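Local coordinates for protein deferrochelatase (Vibrio cholerae, PDB 5DE0) that binds heme b and probably works as a dye-decolorizing (DyP-type) peroxidase, at residues A10-E14 / R157-L162; L78-P82 / G286-F290. All coordinates share one frame; numbering follows the deposited sequence.

Contact 1. Residues A10-E14 / R157-L162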
ATOM      1  N   ALA B  10      16.950  -2.767 -12.129  1.00 21.06           N
ATOM      2  CA  ALA B  10      16.466  -2.939 -10.761  1.00 21.05           C
ATOM      3  C   ALA B  10      17.427  -3.734  -9.876  1.00 20.78           C
ATOM      4  O   ALA B  10      17.408  -3.593  -8.656  1.00 20.07           O
ATOM      5  CB  ALA B  10      15.095  -3.608 -10.771  1.00 19.39           C
ATOM      6  N   ILE B  11      18.271  -4.550 -10.496  1.00 21.11           N
ATOM      7  CA  ILE B  11      19.061  -5.542  -9.768  1.00 21.63           C
ATOM      8  C   ILE B  11      20.242  -4.964  -8.983  1.00 22.59           C
ATOM      9  O   ILE B  11      20.312  -5.105  -7.762  1.00 22.93           O
ATOM     10  CB  ILE B  11      19.597  -6.617 -10.733  1.00 21.94           C
ATOM     11  CG1 ILE B  11      18.442  -7.231 -11.528  1.00 20.98           C
ATOM     12  CG2 ILE B  11      20.353  -7.690  -9.971  1.00 22.14           C
ATOM     13  CD1 ILE B  11      18.873  -8.290 -12.515  1.00 23.87           C
ATOM     14  N   LEU B  12      21.165  -4.318  -9.687  1.00 23.07           N
ATOM     15  CA  LEU B  12      22.407  -3.833  -9.082  1.00 23.60           C
ATOM     16  C   LEU B  12      22.264  -2.691  -8.058  1.00 24.56           C
ATOM     17  O   LEU B  12      22.897  -2.744  -7.004  1.00 26.26           O
ATOM     18  CB  LEU B  12      23.386  -3.406 -10.183  1.00 24.19           C
ATOM     19  CG  LEU B  12      24.479  -4.417 -10.536  1.00 26.23           C
ATOM     20  CD1 LEU B  12      23.887  -5.797 -10.766  1.00 25.47           C
ATOM     21  CD2 LEU B  12      25.264  -3.957 -11.756  1.00 27.62           C
ATOM     22  N   PRO B  13      21.457  -1.654  -8.357  1.00 24.92           N
ATOM     23  CA  PRO B  13      21.385  -0.563  -7.375  1.00 25.15           C
ATOM     24  C   PRO B  13      20.762  -0.984  -6.049  1.00 23.70           C
ATOM     25  O   PRO B  13      20.068  -2.000  -5.984  1.00 22.70           O
ATOM     26  CB  PRO B  13      20.497   0.482  -8.066  1.00 24.41           C
ATOM     27  CG  PRO B  13      20.489   0.111  -9.501  1.00 24.17           C
ATOM     28  CD  PRO B  13      20.634  -1.368  -9.544  1.00 23.48           C
ATOM     29  N   GLU B  14      21.022  -0.207  -5.003  1.00 24.12           N
ATOM     30  CA  GLU B  14      20.387  -0.422  -3.711  1.00 25.06           C
ATOM     31  C   GLU B  14      18.889  -0.183  -3.840  1.00 22.62           C
ATOM     32  O   GLU B  14      18.460   0.691  -4.593  1.00 22.82           O
ATOM     33  CB  GLU B  14      20.986   0.503  -2.650  1.00 25.21           C
ATOM     34  CG  GLU B  14      22.446   0.228  -2.328  1.00 27.83           C
ATOM     35  CD  GLU B  14      22.625  -0.961  -1.406  1.00 28.94           C
ATOM     36  OE1 GLU B  14      21.633  -1.382  -0.773  1.00 29.30           O
ATOM     37  OE2 GLU B  14      23.760  -1.472  -1.314  1.00 31.92           O
ATOM     38  N   ARG B 157      28.279  -6.581  -5.581  1.00 35.66           N
ATOM     39  CA  ARG B 157      26.892  -6.835  -5.955  1.00 34.46           C
ATOM     40  C   ARG B 157      26.804  -7.403  -7.368  1.00 32.09           C
ATOM     41  O   ARG B 157      26.024  -8.318  -7.635  1.00 29.45           O
ATOM     42  CB  ARG B 157      26.063  -5.557  -5.855  1.00 33.68           C
ATOM     43  CG  ARG B 157      25.545  -5.279  -4.461  1.00 32.69           C
ATOM     44  CD  ARG B 157      24.852  -3.933  -4.367  1.00 32.71           C
ATOM     45  NE  ARG B 157      23.909  -3.924  -3.253  1.00 37.40           N
ATOM     46  CZ  ARG B 157      22.594  -4.053  -3.388  1.00 28.94           C
ATOM     47  NH1 ARG B 157      22.058  -4.178  -4.594  1.00 26.50           N
ATOM     48  NH2 ARG B 157      21.812  -4.041  -2.318  1.00 27.62           N
ATOM     49  N   ALA B 158      27.616  -6.854  -8.267  1.00 32.46           N
ATOM     50  CA  ALA B 158      27.621  -7.270  -9.665  1.00 31.87           C
ATOM     51  C   ALA B 158      28.103  -8.708  -9.840  1.00 31.30           C
ATOM     52  O   ALA B 158      27.557  -9.456 -10.648  1.00 29.92           O
ATOM     53  CB  ALA B 158      28.485  -6.323 -10.487  1.00 30.54           C
ATOM     54  N   GLU B 159      29.125  -9.093  -9.083  1.00 33.12           N
ATOM     55  CA  GLU B 159      29.713 -10.422  -9.234  1.00 34.80           C
ATOM     56  C   GLU B 159      28.988 -11.473  -8.395  1.00 30.93           C
ATOM     57  O   GLU B 159      29.235 -12.668  -8.543  1.00 30.53           O
ATOM     58  CB  GLU B 159      31.202 -10.392  -8.877  1.00 39.93           C
ATOM     59  CG  GLU B 159      31.505  -9.916  -7.468  1.00 39.89           C
ATOM     60  CD  GLU B 159      32.990  -9.708  -7.234  1.00 47.18           C
ATOM     61  OE1 GLU B 159      33.516  -8.654  -7.650  1.00 49.85           O
ATOM     62  OE2 GLU B 159      33.632 -10.596  -6.635  1.00 48.78           O
ATOM     63  N   VAL B 160      28.098 -11.027  -7.515  1.00 30.66           N
ATOM     64  CA  VAL B 160      27.274 -11.947  -6.736  1.00 29.24           C
ATOM     65  C   VAL B 160      25.941 -12.203  -7.446  1.00 27.31           C
ATOM     66  O   VAL B 160      25.460 -13.337  -7.495  1.00 26.69           O
ATOM     67  CB  VAL B 160      27.015 -11.414  -5.303  1.00 29.39           C
ATOM     68  CG1 VAL B 160      25.835 -12.129  -4.658  1.00 25.92           C
ATOM     69  CG2 VAL B 160      28.258 -11.568  -4.446  1.00 29.95           C
ATOM     70  N   ALA B 161      25.358 -11.153  -8.016  1.00 27.59           N
ATOM     71  CA  ALA B 161      24.038 -11.261  -8.634  1.00 26.66           C
ATOM     72  C   ALA B 161      24.085 -11.724 -10.090  1.00 25.99           C
ATOM     73  O   ALA B 161      23.269 -12.544 -10.507  1.00 24.82           O
ATOM     74  CB  ALA B 161      23.308  -9.929  -8.540  1.00 25.31           C
ATOM     75  N   LEU B 162      25.040 -11.207 -10.856  1.00 27.96           N
ATOM     76  CA  LEU B 162      25.041 -11.408 -12.304  1.00 27.62           C
ATOM     77  C   LEU B 162      25.875 -12.599 -12.773  1.00 29.19           C
ATOM     78  O   LEU B 162      26.963 -12.858 -12.254  1.00 32.34           O
ATOM     79  CB  LEU B 162      25.539 -10.146 -13.008  1.00 27.98           C
ATOM     80  CG  LEU B 162      24.850  -8.841 -12.615  1.00 27.63           C
ATOM     81  CD1 LEU B 162      25.313  -7.703 -13.511  1.00 27.80           C
ATOM     82  CD2 LEU B 162      23.338  -8.997 -12.664  1.00 26.14           C
TER
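R157 lays its guanidinium across the carboxylate end of E14, with E14 CD over one face of the flat group. The two side chains cross at about a right angle, and the carboxylate and guanidinium planes are tilted by 57° rather than coplanar. The salt bridge runs from R157 NH2 to E14 OE1 at 3.1 Å, and E14 OE2 comes close to R157 NE. The bend of E14 at its second torsion (chi2 -79°) brings the carboxylate round to the arginine. R157, extended from CG to NE, reaches from the helix to the 10-14 loop. There NH1 donates a hydrogen bond to L12 O at 2.9 Å. The bond is bent, 132° at the hydrogen, and NH1 sits above the carbonyl plane. I11 O lies at the guanidinium edge, near its plane, and is bonded by H234.

Beside this polar end is an apolar patch. L12 and L162 cross at about a right angle, with L12 CD1 3.6 Å from L162 CD1. L12 CD2 also rests against A158 CB. I11 turns CG2 to A161 CB, 4.0 Å away. The loop before strand 18-26, in the N-terminal region, thus packs along the last turn of helix 155-161, in the C-terminal region. A161 also touches V232 and Y252 of the second sheet, and I11 shares Y252.

The R157 side chain is about 10 Å from the heme. E14 meets the charge of the buried guanidinium, while the bond to L12 O and a weak one from NE to P152 O probably fix its orientation between helix and loop.

Contact 2. Residues L78-P82 / G286-F290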
ATOM      1  N   LEU B  78      18.005 -23.010 -14.122  1.00 28.81           N
ATOM      2  CA  LEU B  78      16.614 -22.605 -13.929  1.00 27.34           C
ATOM      3  C   LEU B  78      15.694 -23.815 -13.780  1.00 27.76           C
ATOM      4  O   LEU B  78      15.587 -24.641 -14.686  1.00 28.57           O
ATOM      5  CB  LEU B  78      16.141 -21.724 -15.090  1.00 28.33           C
ATOM      6  CG  LEU B  78      14.702 -21.203 -15.003  1.00 27.49           C
ATOM      7  CD1 LEU B  78      14.482 -20.410 -13.722  1.00 25.39           C
ATOM      8  CD2 LEU B  78      14.367 -20.353 -16.219  1.00 28.65           C
ATOM      9  N   ILE B  79      15.041 -23.915 -12.626  1.00 28.03           N
ATOM     10  CA  ILE B  79      14.113 -25.005 -12.342  1.00 27.84           C
ATOM     11  C   ILE B  79      12.838 -24.477 -11.696  1.00 27.19           C
ATOM     12  O   ILE B  79      12.764 -23.309 -11.315  1.00 26.05           O
ATOM     13  CB  ILE B  79      14.732 -26.062 -11.399  1.00 28.71           C
ATOM     14  CG1 ILE B  79      14.985 -25.457 -10.016  1.00 27.17           C
ATOM     15  CG2 ILE B  79      16.016 -26.632 -11.983  1.00 29.61           C
ATOM     16  CD1 ILE B  79      15.482 -26.453  -8.989  1.00 26.48           C
ATOM     17  N   ASP B  80      11.836 -25.343 -11.570  1.00 27.98           N
ATOM     18  CA  ASP B  80      10.634 -25.004 -10.820  1.00 27.99           C
ATOM     19  C   ASP B  80      10.966 -24.907  -9.339  1.00 27.15           C
ATOM     20  O   ASP B  80      11.813 -25.645  -8.840  1.00 26.51           O
ATOM     21  CB  ASP B  80       9.532 -26.044 -11.045  1.00 29.16           C
ATOM     22  CG  ASP B  80       8.885 -25.924 -12.410  1.00 34.72           C
ATOM     23  OD1 ASP B  80       9.385 -25.139 -13.242  1.00 34.37           O
ATOM     24  OD2 ASP B  80       7.877 -26.621 -12.653  1.00 35.16           O
ATOM     25  N   PHE B  81      10.304 -23.990  -8.644  1.00 26.51           N
ATOM     26  CA  PHE B  81      10.488 -23.837  -7.207  1.00 25.75           C
ATOM     27  C   PHE B  81       9.899 -25.042  -6.480  1.00 27.09           C
ATOM     28  O   PHE B  81       8.682 -25.223  -6.462  1.00 26.79           O
ATOM     29  CB  PHE B  81       9.832 -22.542  -6.725  1.00 24.26           C
ATOM     30  CG  PHE B  81      10.149 -22.183  -5.301  1.00 24.19           C
ATOM     31  CD1 PHE B  81       9.371 -22.662  -4.260  1.00 24.64           C
ATOM     32  CD2 PHE B  81      11.211 -21.345  -5.005  1.00 23.43           C
ATOM     33  CE1 PHE B  81       9.654 -22.326  -2.951  1.00 24.14           C
ATOM     34  CE2 PHE B  81      11.500 -21.003  -3.697  1.00 22.61           C
ATOM     35  CZ  PHE B  81      10.720 -21.495  -2.669  1.00 23.07           C
ATOM     36  N   PRO B  82      10.763 -25.877  -5.882  1.00 26.58           N
ATOM     37  CA  PRO B  82      10.271 -27.077  -5.199  1.00 27.98           C
ATOM     38  C   PRO B  82       9.663 -26.751  -3.838  1.00 28.34           C
ATOM     39  O   PRO B  82      10.135 -25.835  -3.167  1.00 27.86           O
ATOM     40  CB  PRO B  82      11.533 -27.927  -5.045  1.00 27.88           C
ATOM     41  CG  PRO B  82      12.627 -26.923  -4.916  1.00 26.69           C
ATOM     42  CD  PRO B  82      12.227 -25.745  -5.778  1.00 25.76           C
ATOM     43  N   GLY B 286       6.070 -18.754  -3.348  1.00 21.84           N
ATOM     44  CA  GLY B 286       7.424 -19.212  -3.603  1.00 22.64           C
ATOM     45  C   GLY B 286       7.635 -19.492  -5.077  1.00 21.45           C
ATOM     46  O   GLY B 286       6.860 -20.227  -5.689  1.00 23.02           O
ATOM     47  N   ALA B 287       8.687 -18.914  -5.652  1.00 21.25           N
ATOM     48  CA  ALA B 287       8.937 -19.066  -7.080  1.00 21.35           C
ATOM     49  C   ALA B 287      10.381 -18.767  -7.470  1.00 21.67           C
ATOM     50  O   ALA B 287      11.036 -17.913  -6.874  1.00 19.59           O
ATOM     51  CB  ALA B 287       7.997 -18.175  -7.867  1.00 20.80           C
ATOM     52  N   TYR B 288      10.866 -19.485  -8.479  1.00 20.46           N
ATOM     53  CA  TYR B 288      12.169 -19.217  -9.075  1.00 21.50           C
ATOM     54  C   TYR B 288      11.991 -18.543 -10.430  1.00 20.23           C
ATOM     55  O   TYR B 288      11.051 -18.846 -11.165  1.00 21.08           O
ATOM     56  CB  TYR B 288      12.976 -20.509  -9.240  1.00 22.06           C
ATOM     57  CG  TYR B 288      13.636 -21.017  -7.976  1.00 22.33           C
ATOM     58  CD1 TYR B 288      14.158 -20.138  -7.037  1.00 22.93           C
ATOM     59  CD2 TYR B 288      13.743 -22.379  -7.728  1.00 23.00           C
ATOM     60  CE1 TYR B 288      14.769 -20.604  -5.884  1.00 21.41           C
ATOM     61  CE2 TYR B 288      14.347 -22.853  -6.579  1.00 23.68           C
ATOM     62  CZ  TYR B 288      14.859 -21.963  -5.661  1.00 22.45           C
ATOM     63  OH  TYR B 288      15.461 -22.435  -4.516  1.00 24.78           O
ATOM     64  N   PHE B 289      12.898 -17.631 -10.756  1.00 20.63           N
ATOM     65  CA  PHE B 289      12.889 -16.963 -12.048  1.00 21.33           C
ATOM     66  C   PHE B 289      14.305 -16.796 -12.581  1.00 21.20           C
ATOM     67  O   PHE B 289      15.281 -17.065 -11.883  1.00 21.80           O
ATOM     68  CB  PHE B 289      12.232 -15.584 -11.951  1.00 21.11           C
ATOM     69  CG  PHE B 289      10.818 -15.608 -11.449  1.00 20.38           C
ATOM     70  CD1 PHE B 289      10.549 -15.456 -10.099  1.00 19.88           C
ATOM     71  CD2 PHE B 289       9.756 -15.758 -12.327  1.00 21.40           C
ATOM     72  CE1 PHE B 289       9.245 -15.466  -9.634  1.00 19.67           C
ATOM     73  CE2 PHE B 289       8.453 -15.770 -11.867  1.00 20.69           C
ATOM     74  CZ  PHE B 289       8.199 -15.625 -10.519  1.00 20.31           C
ATOM     75  N   PHE B 290      14.406 -16.352 -13.827  1.00 20.82           N
ATOM     76  CA  PHE B 290      15.663 -15.842 -14.345  1.00 22.59           C
ATOM     77  C   PHE B 290      15.423 -14.501 -15.024  1.00 23.26           C
ATOM     78  O   PHE B 290      14.645 -14.402 -15.975  1.00 22.76           O
ATOM     79  CB  PHE B 290      16.308 -16.823 -15.321  1.00 24.13           C
ATOM     80  CG  PHE B 290      17.658 -16.385 -15.808  1.00 24.56           C
ATOM     81  CD1 PHE B 290      17.793 -15.672 -16.990  1.00 25.10           C
ATOM     82  CD2 PHE B 290      18.794 -16.690 -15.083  1.00 24.72           C
ATOM     83  CE1 PHE B 290      19.040 -15.273 -17.437  1.00 25.93           C
ATOM     84  CE2 PHE B 290      20.042 -16.295 -15.522  1.00 26.26           C
ATOM     85  CZ  PHE B 290      20.166 -15.587 -16.702  1.00 26.59           C
TER
HETATM   86  O   HOH W   1      10.727 -21.339 -12.107  1.00 24.21           O
HETATM   87  O   HOH W   2       9.350 -21.375  -9.890  1.00 24.21           O
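F81 meets Y288 edge to face. The edge of F81 points at the Y288 face, with F81 CD2 3.5 Å above the plane and over its centre. The ring centroids are 4.8 Å apart and the planes are at 59°. One face of the F81 ring rests directly on the backbone of G286, which has no side chain, and of A287. G286 CA makes a CH-pi contact with it, 4.0 Å from the centroid and 15° off the ring normal. F81 holds CG anti to its backbone N (chi1 -171°), which sends the ring down onto the G286-A287 peptide.

Other residues of the loop also touch Y288. I79 runs alongside the tyrosine, pointing the same way, and its CG1 is 4.0 Å from Y288 CD2. P82 CD approaches Y288 CE2 at 3.7 Å. The carbonyls I79 O and D80 O lie at the ring edge, near its plane. Further along, L78 CD2 touches F290 CB.

The two backbones run nearly antiparallel, but no direct hydrogen bond joins them. Two waters bridge the gap. Water 1 donates to I79 O and, at 2.7 Å, to Y288 O. Water 2 accepts from F81 N and, at 2.8 Å, from Y288 N. Both backbone polar groups of Y288 are thus tied to the loop through water.

F81 O is bonded by S93 OG, and G286 is held by T94. The F81 side chain is about 8 Å from the heme. Strand 281-291, outermost in its sheet as counted within this chain, pairs with strand 172-181, and the F290 backbone bonds to F62 in the first sheet. Helix 257-266 packs on both rings through L263, and helix 64-67 touches L78.

From the N terminus the chain passes the 10-14 loop, then strand 18-26 and the rest of the first four-stranded sheet, with the 78-82 loop on the way. Helix 155-161 follows, and contact 1 closes there over 142 intervening residues. The second sheet comes next, and contact 2 closes at strand 281-291 after 203 residues. The segments alternate, so the two closures cross. Each joins the N-terminal DyP-type family region to the C-terminal one, contact 1 through a helix and contact 2 through strand 281-291. The two sheets are consistent with the paired ferredoxin-like halves of the DyP-type fold. The contact centres are 19 Å apart and their nearest atoms about 7 Å, without touching.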